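Local coordinates for protein mRNA interferase toxin YafQ (Escherichia coli, PDB 4MMG) that cleaves mRNA at lysine codons on the ribosome as the toxin of a type II toxin-antitoxin pair, inhibiting translation elongation, at residues S12-K17 / F84-T89. The protein carries 1 engineered substitution. Residues are numbered along the deposited sequence; the frame is centred on the assembly and turned at random.
Sequences SGQYSK and FERTGT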
ATOM      1  N   SER A  12      -8.547  -4.918  -1.653  1.00  9.82           N
ATOM      2  CA  SER A  12      -9.746  -4.813  -0.831  1.00  9.62           C
ATOM      3  C   SER A  12     -10.750  -3.886  -1.509  1.00 10.73           C
ATOM      4  O   SER A  12     -10.378  -3.040  -2.335  1.00 11.46           O
ATOM      5  CB  SER A  12      -9.410  -4.258   0.545  1.00 11.76           C
ATOM      6  OG  SER A  12      -9.130  -2.878   0.435  1.00 10.07           O
ATOM      7  N   GLY A  13     -12.027  -4.037  -1.166  1.00 10.38           N
ATOM      8  CA  GLY A  13     -13.035  -3.121  -1.667  1.00 13.34           C
ATOM      9  C   GLY A  13     -12.711  -1.686  -1.288  1.00 11.65           C
ATOM     10  O   GLY A  13     -12.858  -0.769  -2.098  1.00 14.87           O
ATOM     11  N   GLN A  14     -12.235  -1.493  -0.062  1.00 10.18           N
ATOM     12  CA  GLN A  14     -11.871  -0.155   0.384  1.00 10.65           C
ATOM     13  C   GLN A  14     -10.716   0.426  -0.432  1.00 12.05           C
ATOM     14  O   GLN A  14     -10.695   1.628  -0.699  1.00 11.58           O
ATOM     15  CB  GLN A  14     -11.531  -0.148   1.872  1.00 11.62           C
ATOM     16  CG  GLN A  14     -11.335   1.247   2.436  1.00 13.36           C
ATOM     17  CD  GLN A  14     -12.585   2.095   2.306  1.00 16.72           C
ATOM     18  OE1 GLN A  14     -13.691   1.642   2.612  1.00 19.16           O
ATOM     19  NE2 GLN A  14     -12.425   3.322   1.832  1.00 13.83           N
ATOM     20  N   TYR A  15      -9.773  -0.420  -0.849  1.00 11.94           N
ATOM     21  CA  TYR A  15      -8.633   0.062  -1.629  1.00  9.89           C
ATOM     22  C   TYR A  15      -9.081   0.753  -2.906  1.00 10.49           C
ATOM     23  O   TYR A  15      -8.566   1.810  -3.270  1.00 11.02           O
ATOM     24  CB  TYR A  15      -7.667  -1.071  -1.978  1.00 10.15           C
ATOM     25  CG  TYR A  15      -6.371  -0.555  -2.560  1.00  9.40           C
ATOM     26  CD1 TYR A  15      -5.417   0.013  -1.740  1.00 12.60           C
ATOM     27  CD2 TYR A  15      -6.111  -0.615  -3.924  1.00 12.32           C
ATOM     28  CE1 TYR A  15      -4.239   0.496  -2.237  1.00 11.58           C
ATOM     29  CE2 TYR A  15      -4.910  -0.126  -4.443  1.00 10.67           C
ATOM     30  CZ  TYR A  15      -3.985   0.434  -3.582  1.00 11.29           C
ATOM     31  OH  TYR A  15      -2.775   0.931  -4.026  1.00 11.98           O
ATOM     32  N   SER A  16     -10.053   0.160  -3.588  1.00 12.30           N
ATOM     33  CA  SER A  16     -10.548   0.742  -4.825  1.00 11.90           C
ATOM     34  C   SER A  16     -11.166   2.119  -4.588  1.00 11.07           C
ATOM     35  O   SER A  16     -10.962   3.031  -5.386  1.00 13.29           O
ATOM     36  CB  SER A  16     -11.552  -0.200  -5.486  1.00 16.67           C
ATOM     37  OG  SER A  16     -10.911  -1.421  -5.804  1.00 21.37           O
ATOM     38  N   LYS A  17     -11.904   2.262  -3.489  1.00 12.67           N
ATOM     39  CA  LYS A  17     -12.476   3.558  -3.128  1.00 13.32           C
ATOM     40  C   LYS A  17     -11.356   4.550  -2.826  1.00 11.75           C
ATOM     41  O   LYS A  17     -11.393   5.698  -3.273  1.00 12.46           O
ATOM     42  CB  LYS A  17     -13.397   3.425  -1.918  1.00 13.18           C
ATOM     43  CG  LYS A  17     -14.650   2.596  -2.169  1.00 16.78           C
ATOM     44  CD  LYS A  17     -15.517   2.557  -0.927  1.00 19.49           C
ATOM     45  CE  LYS A  17     -16.770   1.724  -1.160  1.00 24.13           C
ATOM     46  NZ  LYS A  17     -17.674   1.766   0.018  1.00 33.84           N
ATOM     47  N   PHE A  84      -3.472  -5.340  -1.482  1.00  8.09           N
ATOM     48  CA  PHE A  84      -3.517  -3.891  -1.330  1.00  8.21           C
ATOM     49  C   PHE A  84      -4.741  -3.526  -0.498  1.00  9.86           C
ATOM     50  O   PHE A  84      -5.876  -3.783  -0.903  1.00  9.72           O
ATOM     51  CB  PHE A  84      -3.528  -3.231  -2.705  1.00  8.29           C
ATOM     52  CG  PHE A  84      -2.276  -3.491  -3.488  1.00  7.86           C
ATOM     53  CD1 PHE A  84      -1.098  -2.842  -3.161  1.00  9.23           C
ATOM     54  CD2 PHE A  84      -2.269  -4.406  -4.525  1.00 10.37           C
ATOM     55  CE1 PHE A  84       0.065  -3.084  -3.867  1.00 10.72           C
ATOM     56  CE2 PHE A  84      -1.112  -4.661  -5.240  1.00 10.00           C
ATOM     57  CZ  PHE A  84       0.062  -3.993  -4.912  1.00 10.63           C
ATOM     58  N   GLU A  85      -4.513  -2.938   0.674  1.00  9.79           N
ATOM     59  CA  GLU A  85      -5.575  -2.791   1.670  1.00  9.93           C
ATOM     60  C   GLU A  85      -6.192  -1.399   1.767  1.00 10.30           C
ATOM     61  O   GLU A  85      -7.416  -1.261   1.705  1.00 10.66           O
ATOM     62  CB  GLU A  85      -5.076  -3.255   3.039  1.00  9.99           C
ATOM     63  CG  GLU A  85      -6.159  -3.360   4.084  1.00 11.98           C
ATOM     64  CD  GLU A  85      -7.160  -4.470   3.799  1.00 12.97           C
ATOM     65  OE1 GLU A  85      -6.857  -5.391   3.011  1.00 12.59           O
ATOM     66  OE2 GLU A  85      -8.273  -4.419   4.382  1.00 17.64           O
ATOM     67  N   ARG A  86      -5.359  -0.380   1.962  1.00  9.42           N
ATOM     68  CA  ARG A  86      -5.817   1.008   2.000  1.00  9.29           C
ATOM     69  C   ARG A  86      -4.737   1.924   1.463  1.00  9.24           C
ATOM     70  O   ARG A  86      -3.552   1.576   1.474  1.00  9.40           O
ATOM     71  CB  ARG A  86      -6.159   1.454   3.431  1.00 10.01           C
ATOM     72  CG  ARG A  86      -7.444   0.861   3.994  1.00 11.95           C
ATOM     73  CD  ARG A  86      -8.192   1.864   4.855  1.00 14.84           C
ATOM     74  NE  ARG A  86      -8.654   3.016   4.082  1.00 12.11           N
ATOM     75  CZ  ARG A  86      -9.204   4.101   4.615  1.00 13.05           C
ATOM     76  NH1 ARG A  86      -9.350   4.197   5.929  1.00 16.35           N
ATOM     77  NH2 ARG A  86      -9.585   5.101   3.836  1.00 15.56           N
ATOM     78  N   THR A  87      -5.146   3.097   0.998  1.00  9.26           N
ATOM     79  CA  THR A  87      -4.190   4.157   0.706  1.00  9.62           C
ATOM     80  C   THR A  87      -4.797   5.524   1.007  1.00 10.25           C
ATOM     81  O   THR A  87      -5.995   5.739   0.805  1.00 12.36           O
ATOM     82  CB  THR A  87      -3.637   4.065  -0.742  1.00 10.50           C
ATOM     83  OG1 THR A  87      -2.538   4.968  -0.888  1.00  9.74           O
ATOM     84  CG2 THR A  87      -4.703   4.410  -1.769  1.00 11.09           C
ATOM     85  N   GLY A  88      -3.981   6.436   1.524  1.00  7.91           N
ATOM     86  CA  GLY A  88      -4.454   7.764   1.858  1.00  9.89           C
ATOM     87  C   GLY A  88      -3.533   8.438   2.849  1.00  9.13           C
ATOM     88  O   GLY A  88      -2.373   8.058   2.993  1.00  9.18           O
ATOM     89  N   THR A  89      -4.055   9.440   3.545  1.00  9.32           N
ATOM     90  CA  THR A  89      -3.277  10.157   4.540  1.00  8.79           C
ATOM     91  C   THR A  89      -3.099   9.300   5.779  1.00  9.06           C
ATOM     92  O   THR A  89      -3.843   8.345   6.011  1.00  9.78           O
ATOM     93  CB  THR A  89      -3.953  11.470   4.970  1.00  9.43           C
ATOM     94  OG1 THR A  89      -5.197  11.170   5.609  1.00 10.64           O
ATOM     95  CG2 THR A  89      -4.192  12.395   3.775  1.00 12.29           C
TER
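Helix segment 13-17 runs at 29° to segment 84-88 of strand 81-88, their axes 6.3 Å apart at closest, and Ser12 N donates a nearly straight hydrogen bond to Phe84 O (3.0 Å). Ser12 is the N-cap of the helix. Its OG sits between the backbone N and the carbonyl carbon (chi1 73°), where it accepts from Tyr15 N (2.8 Å) and donates to Glu85 O (2.7 Å). The cap thus ties the first helical turn to the strand, at a classic beta bulge where Glu85 and Arg86 both face Ile74. Tyr15 lays its ring alongside Phe84. Phe84 CB sits over the centre of one face of the Tyr15 ring, a CH-pi contact at 3.6 Å from the centroid. The backbone of Arg86 lies at the ring edge, and Thr87 CB is 3.9 Å from Tyr15 CE1. Gln14 CG packs against Arg86 NE (3.6 Å). Gln14 CD lies over one guanidinium face, but the planes are 71° apart and do not stack. Asp18 holds both polar ends, by a hydrogen bond to Gln14 NE2 and a salt bridge to Arg86 NE. The contact follows directly on the parallel pairing of strands 8-11 and 81-88 in the RelE-family sheet. Leu32 and Met36 of helix 29-40 and Leu73 of strand 71-77 also pack on Tyr15.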